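Local coordinates for SnoaL-like domain-containing protein (Kribbella flavida, PDB 4LMI) that is of unknown function but, with its SnoaL-like domain of the NTF2 clan, may be a ketosteroid isomerase-like enzyme or binding protein, at residues D64-T70 against V81-L87; W26-A30 against Y54-Q59. All coordinates share one frame; numbering follows the deposited sequence.

Contact 1: D64-T70 against V81-L87; sequences DWQLTVT and VSVNLTL
This antiparallel beta hairpin, strands 65-75 and 78-87, forms one margin of the curved sheet of an NTF2-like fold, and across it Gln66 pairs with Thr86 and Thr68 with Asn84 as hydrogen-bonded pairs. Gln66 N gives to Thr86 O at 3.0 Å and Thr86 N returns to Gln66 O; a second reciprocal pair of N-H...O bonds joins Thr68 and Asn84. Leu67 faces Leu85 between these two pairs, and Val69 faces Val83 beyond Thr68-Asn84, both as non-hydrogen-bonded pairs. Their apolar side chains share one face of the sheet; Val69 and Val81 meet Phe18 of helix 6-22, and Val83 and Leu85 meet Trp112. Beta-branched Val69 suits a strand there: its CG1 meets Val81 CG1 at 3.8 Å while its CG2 touches Val83 CG1. The opposite face is polar. Toward the turn of the hairpin Thr70 N donates almost straight to Ser82 O (2.8 Å, 175°). With chi1 49°, Thr70 OG1 sits between its own N and carbonyl carbon, where it accepts from Ser82 OG at 2.7 Å and donates to a water that also binds Asn84 OD1. A valine here would probably cost Ser82 OG its acceptor, leaving it Arg71, and break the water link to Asn84. The Asn84 amide also binds the C-terminal tail, ND2 to Leu133 O and OD1 from Arg135 N. Apolar on one side and hydroxyl- and amide-bearing on the other, the pairing lets one ladder serve both the core and a hydrated polar surface.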
loop_
_atom_site.group_PDB
_atom_site.type_symbol
_atom_site.label_atom_id
_atom_site.label_comp_id
_atom_site.label_asym_id
_atom_site.label_seq_id
_atom_site.Cartn_x
_atom_site.Cartn_y
_atom_site.Cartn_z
ATOM N N ASP B 64 -15.453 17.209 5.123
ATOM C CA ASP B 64 -14.295 17.720 5.850
ATOM C C ASP B 64 -13.367 16.577 6.259
ATOM O O ASP B 64 -13.549 15.954 7.312
ATOM C CB ASP B 64 -14.750 18.527 7.073
ATOM C CG ASP B 64 -13.588 19.112 7.864
ATOM O OD1 ASP B 64 -12.587 19.547 7.249
ATOM O OD2 ASP B 64 -13.682 19.143 9.109
ATOM N N TRP B 65 -12.378 16.305 5.411
ATOM C CA TRP B 65 -11.454 15.189 5.607
ATOM C C TRP B 65 -10.102 15.644 6.076
ATOM O O TRP B 65 -9.721 16.800 5.887
ATOM C CB TRP B 65 -11.319 14.382 4.319
ATOM C CG TRP B 65 -10.928 15.235 3.142
ATOM C CD1 TRP B 65 -11.768 15.824 2.200
ATOM C CD2 TRP B 65 -9.570 15.647 2.754
ATOM N NE1 TRP B 65 -11.044 16.541 1.281
ATOM C CE2 TRP B 65 -9.721 16.478 1.557
ATOM C CE3 TRP B 65 -8.294 15.421 3.262
ATOM C CZ2 TRP B 65 -8.631 17.045 0.914
ATOM C CZ3 TRP B 65 -7.202 15.995 2.601
ATOM C CH2 TRP B 65 -7.370 16.786 1.457
ATOM N N GLN B 66 -9.361 14.724 6.684
ATOM C CA GLN B 66 -8.043 15.018 7.225
ATOM C C GLN B 66 -7.162 13.790 7.069
ATOM O O GLN B 66 -7.611 12.667 7.298
ATOM C CB GLN B 66 -8.164 15.394 8.707
ATOM C CG GLN B 66 -6.896 15.948 9.341
ATOM C CD GLN B 66 -6.602 17.387 8.942
ATOM O OE1 GLN B 66 -5.443 17.794 8.877
ATOM N NE2 GLN B 66 -7.650 18.162 8.674
ATOM N N LEU B 67 -5.912 13.998 6.666
ATOM C CA LEU B 67 -4.967 12.890 6.574
ATOM C C LEU B 67 -3.709 13.129 7.398
ATOM O O LEU B 67 -3.303 14.270 7.626
ATOM C CB LEU B 67 -4.630 12.549 5.111
ATOM C CG LEU B 67 -4.028 13.590 4.170
ATOM C CD1 LEU B 67 -2.510 13.606 4.272
ATOM C CD2 LEU B 67 -4.451 13.286 2.739
ATOM N N THR B 68 -3.128 12.031 7.866
ATOM C CA THR B 68 -1.859 12.036 8.578
ATOM C C THR B 68 -1.021 10.911 7.996
ATOM O O THR B 68 -1.449 9.754 7.987
ATOM C CB THR B 68 -2.059 11.802 10.088
ATOM O OG1 THR B 68 -2.964 12.780 10.605
ATOM C CG2 THR B 68 -0.734 11.902 10.837
ATOM N N VAL B 69 0.163 11.254 7.495
ATOM C CA VAL B 69 1.078 10.261 6.943
ATOM C C VAL B 69 1.598 9.354 8.067
ATOM O O VAL B 69 2.042 9.842 9.110
ATOM C CB VAL B 69 2.252 10.931 6.197
ATOM C CG1 VAL B 69 3.308 9.902 5.815
ATOM C CG2 VAL B 69 1.748 11.674 4.959
ATOM N N THR B 70 1.520 8.041 7.855
ATOM C CA THR B 70 1.969 7.060 8.856
ATOM C C THR B 70 3.232 6.316 8.427
ATOM O O THR B 70 4.043 5.914 9.268
ATOM C CB THR B 70 0.861 6.046 9.204
ATOM O OG1 THR B 70 0.290 5.519 7.996
ATOM C CG2 THR B 70 -0.227 6.722 10.018
ATOM N N VAL B 81 3.098 5.476 0.305
ATOM C CA VAL B 81 2.754 6.269 1.475
ATOM C C VAL B 81 1.457 5.727 2.051
ATOM O O VAL B 81 0.479 5.537 1.324
ATOM C CB VAL B 81 2.575 7.760 1.106
ATOM C CG1 VAL B 81 2.285 8.601 2.344
ATOM C CG2 VAL B 81 3.797 8.299 0.361
ATOM N N SER B 82 1.452 5.446 3.349
ATOM C CA SER B 82 0.196 5.147 4.017
ATOM C C SER B 82 -0.226 6.360 4.823
ATOM O O SER B 82 0.617 7.089 5.355
ATOM C CB SER B 82 0.282 3.893 4.894
ATOM O OG SER B 82 1.236 4.055 5.922
ATOM N N VAL B 83 -1.535 6.585 4.873
ATOM C CA VAL B 83 -2.112 7.684 5.631
ATOM C C VAL B 83 -3.283 7.190 6.474
ATOM O O VAL B 83 -4.004 6.259 6.079
ATOM C CB VAL B 83 -2.587 8.852 4.719
ATOM C CG1 VAL B 83 -1.429 9.430 3.912
ATOM C CG2 VAL B 83 -3.716 8.408 3.788
ATOM N N ASN B 84 -3.447 7.790 7.651
ATOM C CA ASN B 84 -4.709 7.698 8.366
ATOM C C ASN B 84 -5.617 8.815 7.889
ATOM O O ASN B 84 -5.263 9.987 7.959
ATOM C CB ASN B 84 -4.509 7.759 9.883
ATOM C CG ASN B 84 -4.003 6.448 10.457
ATOM O OD1 ASN B 84 -4.143 5.381 9.843
ATOM N ND2 ASN B 84 -3.412 6.517 11.640
ATOM N N LEU B 85 -6.779 8.433 7.375
ATOM C CA LEU B 85 -7.754 9.387 6.882
ATOM C C LEU B 85 -8.980 9.405 7.784
ATOM O O LEU B 85 -9.516 8.353 8.137
ATOM C CB LEU B 85 -8.167 9.030 5.453
ATOM C CG LEU B 85 -9.227 9.898 4.768
ATOM C CD1 LEU B 85 -8.686 11.274 4.419
ATOM C CD2 LEU B 85 -9.765 9.214 3.523
ATOM N N THR B 86 -9.397 10.608 8.167
ATOM C CA THR B 86 -10.702 10.824 8.759
ATOM C C THR B 86 -11.538 11.424 7.640
ATOM O O THR B 86 -11.303 12.558 7.221
ATOM C CB THR B 86 -10.633 11.770 9.973
ATOM O OG1 THR B 86 -9.654 11.283 10.901
ATOM C CG2 THR B 86 -11.979 11.851 10.672
ATOM N N LEU B 87 -12.478 10.631 7.130
ATOM C CA LEU B 87 -13.342 11.042 6.029
ATOM C C LEU B 87 -14.762 11.160 6.553
ATOM O O LEU B 87 -15.484 10.159 6.650
ATOM C CB LEU B 87 -13.265 10.032 4.876
ATOM C CG LEU B 87 -14.023 10.299 3.567
ATOM C CD1 LEU B 87 -13.348 11.396 2.753
ATOM C CD2 LEU B 87 -14.140 9.023 2.746
HETATM O O HOH W 1 -5.929 12.066 9.979
HETATM O O HOH W 2 -2.017 4.412 8.156
#

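Contact 2: W26-A30 against Y54-Q59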
loop_
_atom_site.group_PDB
_atom_site.type_symbol
_atom_site.label_atom_id
_atom_site.label_comp_id
_atom_site.label_asym_id
_atom_site.label_seq_id
_atom_site.Cartn_x
_atom_site.Cartn_y
_atom_site.Cartn_z
ATOM N N TRP B 26 -3.792 24.646 -3.110
ATOM C CA TRP B 26 -4.023 24.194 -4.487
ATOM C C TRP B 26 -3.002 24.621 -5.490
ATOM O O TRP B 26 -2.654 23.838 -6.374
ATOM C CB TRP B 26 -5.433 24.541 -4.959
ATOM C CG TRP B 26 -6.508 23.885 -4.123
ATOM C CD1 TRP B 26 -7.587 24.498 -3.492
ATOM C CD2 TRP B 26 -6.626 22.457 -3.778
ATOM N NE1 TRP B 26 -8.342 23.578 -2.812
ATOM C CE2 TRP B 26 -7.825 22.337 -2.942
ATOM C CE3 TRP B 26 -5.890 21.310 -4.072
ATOM C CZ2 TRP B 26 -8.250 21.117 -2.438
ATOM C CZ3 TRP B 26 -6.327 20.086 -3.549
ATOM C CH2 TRP B 26 -7.480 19.995 -2.752
ATOM N N GLU B 27 -2.510 25.856 -5.381
ATOM C CA GLU B 27 -1.477 26.321 -6.308
ATOM C C GLU B 27 -0.191 25.502 -6.153
ATOM O O GLU B 27 0.394 25.069 -7.143
ATOM C CB GLU B 27 -1.197 27.816 -6.142
ATOM C CG GLU B 27 -0.357 28.400 -7.275
ATOM C CD GLU B 27 0.035 29.849 -7.055
ATOM O OE1 GLU B 27 -0.227 30.394 -5.960
ATOM O OE2 GLU B 27 0.616 30.449 -7.986
ATOM N N GLU B 28 0.229 25.280 -4.911
ATOM C CA GLU B 28 1.442 24.511 -4.632
ATOM C C GLU B 28 1.277 23.035 -4.995
ATOM O O GLU B 28 2.198 22.419 -5.536
ATOM C CB GLU B 28 1.869 24.672 -3.165
ATOM C CG GLU B 28 2.301 26.086 -2.789
ATOM C CD GLU B 28 1.181 26.938 -2.201
ATOM O OE1 GLU B 28 -0.011 26.740 -2.540
ATOM O OE2 GLU B 28 1.505 27.828 -1.391
ATOM N N PHE B 29 0.098 22.480 -4.710
ATOM C CA PHE B 29 -0.226 21.099 -5.072
ATOM C C PHE B 29 -0.210 20.901 -6.594
ATOM O O PHE B 29 0.437 19.979 -7.099
ATOM C CB PHE B 29 -1.591 20.710 -4.481
ATOM C CG PHE B 29 -2.007 19.293 -4.759
ATOM C CD1 PHE B 29 -1.424 18.233 -4.073
ATOM C CD2 PHE B 29 -3.019 19.021 -5.684
ATOM C CE1 PHE B 29 -1.822 16.925 -4.318
ATOM C CE2 PHE B 29 -3.425 17.714 -5.930
ATOM C CZ PHE B 29 -2.824 16.665 -5.247
ATOM N N ALA B 30 -0.907 21.771 -7.321
ATOM C CA ALA B 30 -0.909 21.717 -8.786
ATOM C C ALA B 30 0.506 21.800 -9.380
ATOM O O ALA B 30 0.807 21.103 -10.354
ATOM C CB ALA B 30 -1.806 22.799 -9.370
ATOM N N TYR B 54 -7.498 16.320 -12.561
ATOM C CA TYR B 54 -7.122 15.784 -11.258
ATOM C C TYR B 54 -7.239 16.857 -10.176
ATOM O O TYR B 54 -7.747 16.584 -9.086
ATOM C CB TYR B 54 -5.733 15.133 -11.285
ATOM C CG TYR B 54 -5.369 14.454 -9.976
ATOM C CD1 TYR B 54 -6.230 13.525 -9.384
ATOM C CD2 TYR B 54 -4.168 14.741 -9.332
ATOM C CE1 TYR B 54 -5.906 12.912 -8.180
ATOM C CE2 TYR B 54 -3.828 14.124 -8.138
ATOM C CZ TYR B 54 -4.698 13.212 -7.567
ATOM O OH TYR B 54 -4.356 12.611 -6.378
ATOM N N LEU B 55 -6.818 18.080 -10.499
ATOM C CA LEU B 55 -6.937 19.201 -9.567
ATOM C C LEU B 55 -8.406 19.456 -9.223
ATOM O O LEU B 55 -8.758 19.579 -8.052
ATOM C CB LEU B 55 -6.272 20.468 -10.129
ATOM C CG LEU B 55 -6.294 21.721 -9.240
ATOM C CD1 LEU B 55 -5.617 21.488 -7.891
ATOM C CD2 LEU B 55 -5.674 22.911 -9.962
ATOM N N ARG B 56 -9.253 19.507 -10.247
ATOM C CA ARG B 56 -10.699 19.687 -10.068
ATOM C C ARG B 56 -11.320 18.621 -9.163
ATOM O O ARG B 56 -12.117 18.948 -8.284
ATOM C CB ARG B 56 -11.422 19.706 -11.417
ATOM C CG ARG B 56 -11.188 20.960 -12.243
ATOM C CD ARG B 56 -12.245 21.112 -13.325
ATOM N NE ARG B 56 -13.500 21.639 -12.788
ATOM C CZ ARG B 56 -14.644 21.718 -13.468
ATOM N NH1 ARG B 56 -14.714 21.294 -14.725
ATOM N NH2 ARG B 56 -15.725 22.218 -12.885
ATOM N N PHE B 57 -10.946 17.358 -9.382
ATOM C CA PHE B 57 -11.420 16.228 -8.573
ATOM C C PHE B 57 -11.151 16.465 -7.090
ATOM O O PHE B 57 -12.036 16.272 -6.253
ATOM C CB PHE B 57 -10.770 14.919 -9.061
ATOM C CG PHE B 57 -10.854 13.772 -8.083
ATOM C CD1 PHE B 57 -12.045 13.076 -7.899
ATOM C CD2 PHE B 57 -9.726 13.358 -7.379
ATOM C CE1 PHE B 57 -12.114 12.011 -7.012
ATOM C CE2 PHE B 57 -9.790 12.289 -6.493
ATOM C CZ PHE B 57 -10.989 11.618 -6.307
ATOM N N ASN B 58 -9.932 16.898 -6.776
ATOM C CA ASN B 58 -9.563 17.214 -5.403
ATOM C C ASN B 58 -10.295 18.434 -4.836
ATOM O O ASN B 58 -10.712 18.427 -3.676
ATOM C CB ASN B 58 -8.046 17.374 -5.289
ATOM C CG ASN B 58 -7.322 16.050 -5.406
ATOM O OD1 ASN B 58 -7.348 15.235 -4.480
ATOM N ND2 ASN B 58 -6.688 15.817 -6.550
ATOM N N GLN B 59 -10.462 19.464 -5.665
ATOM C CA GLN B 59 -11.147 20.693 -5.257
ATOM C C GLN B 59 -12.660 20.512 -5.078
ATOM O O GLN B 59 -13.269 21.134 -4.201
ATOM C CB GLN B 59 -10.859 21.819 -6.253
ATOM C CG GLN B 59 -9.424 22.334 -6.209
ATOM C CD GLN B 59 -9.117 23.315 -7.326
ATOM O OE1 GLN B 59 -9.661 23.214 -8.424
ATOM N NE2 GLN B 59 -8.235 24.266 -7.052
#
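The indole of Trp26 carries Gln59 over one face: Gln59 CG stands 3.6 Å from the centroid of the five-membered ring, only 8° off its normal, a CH-pi contact. Farther along the same side chain, Gln59 NE2 comes to 3.4 Å from Trp26 CG, with the amide plane nearly upright on the indole. A glutamine suits this half-exposed place because its methylenes can lie on the ring while its polar end stays near the surface. The six-membered part of the indole meets Asn58 CB, 3.7 Å from Trp26 CZ3, and Leu55 CD1 at Trp26 CE3. With CG anti to the backbone N (chi1 -179°) Leu55 extends toward helix 26-31, and its branch point parts the methyls: CD1 also comes to the edge of the Phe29 ring, whereas CD2 packs 3.9 Å from Ala30 CB, whose single methyl fits against the leucine. The Phe29 and Tyr54 side chains cross at about a right angle, with Phe29 CZ 4.0 Å from Tyr54 CE2. Over one face of the Tyr54 ring lies Asn58 ND2, 3.3 Å above its plane. That same nitrogen donates to Tyr54 O at 2.9 Å from above the carbonyl plane, while Asn58 N reaches this oxygen from the opposite face, so two donors of Asn58 share this carbonyl, and the ND2 bond helps to hold the amide over the Tyr54 ring. Helices 26-31 and 51-59 thus pack with the two segments' directions 143° apart, beside helix 6-22, whose Tyr17 meets the Phe29 ring and bonds to Tyr54 OH, and near strand 46-49, where Ile48 touches Tyr54.

How the contacts relate
Both segments of contact 2 precede those of contact 1, helix 51-59 leading on to strand 65-75. Their centres are about 17 Å apart and their nearest atoms about 5 Å apart, without touching. Helix 6-22 links them: Phe18 packs on Val69 and Val81 of contact 1, and Leu21 on Phe29 and Asn58 of contact 2. Bound buffer, HEPES, lies about 3 Å from the side chains of Trp65 and of Asn58, apparently the same molecule, and Asn58 OD1 hydrogen-bonds to it. Though probably from the crystallisation liquor, it may mark a pocket between helix and sheet, consistent with the ligand-holding cavities of NTF2-like proteins.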